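Local coordinates for protein transcriptional regulator (Streptococcus pneumoniae, PDB 2GNP) that is probably a transcriptional regulator that senses a sugar or sugar-derived effector through a Rossmann-like putative sugar-binding domain, at residues G49-L54 with Q223-A228. Numbering follows the deposited sequence.
Sequences GVLRNL and QSLAVA
Leu225 meets Val50 and Leu51 through one methyl group, CD2, the Leu225 atom nearest to both, where residues 223-228, strand up to Val227, face helix residues 49-54. No hydrogen bond joins the segments, and the interface is small: 173 Å² summed over both sides. At the start of the strand, Gln223 directs its CB toward the helix, where Leu54 CD1 stands 4.8 Å from Gln223 CB, a loose apolar approach. Ser224 points away from the helix, in keeping with strand alternation. The polar ends of both side chains are engaged outside the contact, Gln223 NE2 bonding to Glu23 OE2 and Ser224 OG to Asn247 N.

Leu225 then turns back toward the helix. With CG anti to the backbone N (chi1 169°), its branch extends off the sheet, and CD2 comes to rest 4.2 Å from Leu51 CB and 4.4 Å from Val50 CG1. On Leu51, CB is the closest atom, with CD1 nearly as near: chi1 of -179° leaves Leu51 CD1 beside the same methyl, 4.3 Å from Leu225 CD2, while Leu51 CD2 lies farther away. Leu54 CD1 flanks this methyl more distantly, 4.7 Å from Leu225 CD2. The CA atoms of Leu51 and Leu225 are 8.2 Å apart, a separation bridged by side chains alone. Strand 248-252 lines the contact through His248 and Ile250, which both Val50 and Leu225 touch, and Leu72 is shared by Leu51 and Val227.

Beyond Leu225 the chain draws no contact from residues 49-54. Backbone bonds tie Leu225 to Ala154 and Val156, and Ala226 to His248, placing the strand inside the sheet. Helix 36-54 connects parallel strands 24-28 and 60-63 across three intervening strands, 223-227 among them, and its last turns cover that sheet in a long beta-alpha-beta crossover, consistent with the Rossmann-like alpha/beta fold of the putative sugar-binding domain.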
ATOM      1  N   GLY A  49       2.799 -12.627   9.895  1.00 16.94           N
ATOM      2  CA  GLY A  49       4.025 -13.364  10.102  1.00 17.83           C
ATOM      3  C   GLY A  49       5.193 -12.815   9.287  1.00 16.31           C
ATOM      4  O   GLY A  49       6.311 -12.630   9.800  1.00 16.81           O
ATOM      5  N   VAL A  50       4.910 -12.576   8.004  1.00 16.73           N
ATOM      6  CA  VAL A  50       5.914 -12.023   7.106  1.00 16.92           C
ATOM      7  C   VAL A  50       6.446 -10.694   7.668  1.00 15.83           C
ATOM      8  O   VAL A  50       7.663 -10.496   7.807  1.00 15.08           O
ATOM      9  CB  VAL A  50       5.381 -11.823   5.693  1.00 16.89           C
ATOM     10  CG1 VAL A  50       6.314 -10.891   4.980  1.00 18.21           C
ATOM     11  CG2 VAL A  50       5.256 -13.187   4.945  1.00 17.59           C
ATOM     12  N   LEU A  51       5.552  -9.792   8.075  1.00 15.31           N
ATOM     13  CA  LEU A  51       6.041  -8.478   8.544  1.00 14.98           C
ATOM     14  C   LEU A  51       6.848  -8.586   9.874  1.00 15.11           C
ATOM     15  O   LEU A  51       7.897  -7.954  10.061  1.00 15.57           O
ATOM     16  CB  LEU A  51       4.856  -7.516   8.713  1.00 14.18           C
ATOM     17  CG  LEU A  51       5.224  -6.116   9.178  1.00 16.34           C
ATOM     18  CD1 LEU A  51       6.152  -5.442   8.159  1.00 16.75           C
ATOM     19  CD2 LEU A  51       3.931  -5.283   9.287  1.00 12.46           C
ATOM     20  N   ARG A  52       6.353  -9.408  10.807  1.00 15.82           N
ATOM     21  CA  ARG A  52       7.031  -9.544  12.078  1.00 16.91           C
ATOM     22  C   ARG A  52       8.500  -9.987  11.859  1.00 16.52           C
ATOM     23  O   ARG A  52       9.440  -9.522  12.512  1.00 16.89           O
ATOM     24  CB  ARG A  52       6.257 -10.505  13.013  1.00 16.46           C
ATOM     25  CG  ARG A  52       6.979 -10.759  14.344  1.00 15.99           C
ATOM     26  CD  ARG A  52       6.160 -11.604  15.306  1.00 18.96           C
ATOM     27  NE  ARG A  52       6.727 -11.589  16.675  1.00 18.37           N
ATOM     28  CZ  ARG A  52       7.732 -12.352  17.119  1.00 22.44           C
ATOM     29  NH1 ARG A  52       8.415 -13.152  16.289  1.00 22.42           N
ATOM     30  NH2 ARG A  52       8.112 -12.253  18.390  1.00 22.71           N
ATOM     31  N   ASN A  53       8.694 -10.917  10.911  1.00 18.46           N
ATOM     32  CA  ASN A  53      10.042 -11.383  10.572  1.00 19.80           C
ATOM     33  C   ASN A  53      10.977 -10.355   9.931  1.00 19.90           C
ATOM     34  O   ASN A  53      12.219 -10.453  10.018  1.00 20.29           O
ATOM     35  CB  ASN A  53       9.915 -12.629   9.697  1.00 20.03           C
ATOM     36  CG  ASN A  53       9.660 -13.876  10.527  1.00 25.67           C
ATOM     37  OD1 ASN A  53       9.993 -13.903  11.727  1.00 29.09           O
ATOM     38  ND2 ASN A  53       9.081 -14.916   9.909  1.00 26.58           N
ATOM     39  N   LEU A  54      10.367  -9.386   9.249  1.00 17.71           N
ATOM     40  CA  LEU A  54      11.080  -8.298   8.601  1.00 20.37           C
ATOM     41  C   LEU A  54      11.539  -7.267   9.605  1.00 18.65           C
ATOM     42  O   LEU A  54      12.574  -6.624   9.423  1.00 20.42           O
ATOM     43  CB  LEU A  54      10.209  -7.627   7.528  1.00 20.71           C
ATOM     44  CG  LEU A  54       9.792  -8.448   6.291  1.00 23.48           C
ATOM     45  CD1 LEU A  54       8.938  -7.577   5.347  1.00 25.00           C
ATOM     46  CD2 LEU A  54      11.009  -9.083   5.560  1.00 27.11           C
ATOM     47  N   GLN A 223      12.566  -2.823   1.393  1.00 15.03           N
ATOM     48  CA  GLN A 223      11.525  -3.860   1.500  1.00 16.13           C
ATOM     49  C   GLN A 223      10.169  -3.170   1.492  1.00 14.87           C
ATOM     50  O   GLN A 223       9.863  -2.435   2.400  1.00 16.93           O
ATOM     51  CB  GLN A 223      11.711  -4.712   2.759  1.00 17.98           C
ATOM     52  CG  GLN A 223      12.931  -5.675   2.753  1.00 20.56           C
ATOM     53  CD  GLN A 223      12.957  -6.517   1.543  1.00 32.18           C
ATOM     54  OE1 GLN A 223      11.893  -6.925   1.030  1.00 34.93           O
ATOM     55  NE2 GLN A 223      14.170  -6.798   1.043  1.00 34.45           N
ATOM     56  N   SER A 224       9.406  -3.350   0.430  1.00 13.45           N
ATOM     57  CA  SER A 224       8.086  -2.708   0.354  1.00 12.89           C
ATOM     58  C   SER A 224       7.056  -3.786   0.161  1.00 11.35           C
ATOM     59  O   SER A 224       7.049  -4.517  -0.841  1.00 12.35           O
ATOM     60  CB  SER A 224       8.012  -1.702  -0.799  1.00 13.69           C
ATOM     61  OG  SER A 224       8.517  -2.277  -2.004  1.00 12.41           O
ATOM     62  N   LEU A 225       6.167  -3.864   1.115  1.00 11.35           N
ATOM     63  CA  LEU A 225       5.213  -4.982   1.206  1.00 13.31           C
ATOM     64  C   LEU A 225       3.853  -4.447   0.897  1.00 13.34           C
ATOM     65  O   LEU A 225       3.344  -3.592   1.659  1.00 12.93           O
ATOM     66  CB  LEU A 225       5.227  -5.562   2.620  1.00 15.02           C
ATOM     67  CG  LEU A 225       4.144  -6.568   3.064  1.00 13.58           C
ATOM     68  CD1 LEU A 225       4.255  -7.800   2.137  1.00 18.63           C
ATOM     69  CD2 LEU A 225       4.336  -7.004   4.579  1.00 14.84           C
ATOM     70  N   ALA A 226       3.223  -4.955  -0.168  1.00 12.95           N
ATOM     71  CA  ALA A 226       1.833  -4.638  -0.422  1.00 13.73           C
ATOM     72  C   ALA A 226       0.985  -5.872  -0.119  1.00 13.87           C
ATOM     73  O   ALA A 226       1.356  -6.967  -0.523  1.00 14.15           O
ATOM     74  CB  ALA A 226       1.639  -4.202  -1.890  1.00 14.83           C
ATOM     75  N   VAL A 227      -0.142  -5.681   0.573  1.00 13.65           N
ATOM     76  CA  VAL A 227      -1.095  -6.763   0.770  1.00 13.06           C
ATOM     77  C   VAL A 227      -2.395  -6.377   0.084  1.00 14.30           C
ATOM     78  O   VAL A 227      -2.995  -5.305   0.407  1.00 14.16           O
ATOM     79  CB  VAL A 227      -1.340  -6.975   2.294  1.00 14.07           C
ATOM     80  CG1 VAL A 227      -2.272  -8.176   2.497  1.00 14.76           C
ATOM     81  CG2 VAL A 227      -0.016  -7.168   3.011  1.00 15.60           C
ATOM     82  N   ALA A 228      -2.813  -7.175  -0.903  1.00 13.31           N
ATOM     83  CA  ALA A 228      -3.929  -6.717  -1.749  1.00 15.89           C
ATOM     84  C   ALA A 228      -4.517  -7.893  -2.524  1.00 15.72           C
ATOM     85  O   ALA A 228      -3.767  -8.689  -3.105  1.00 14.39           O
ATOM     86  CB  ALA A 228      -3.422  -5.601  -2.744  1.00 15.74           C
TER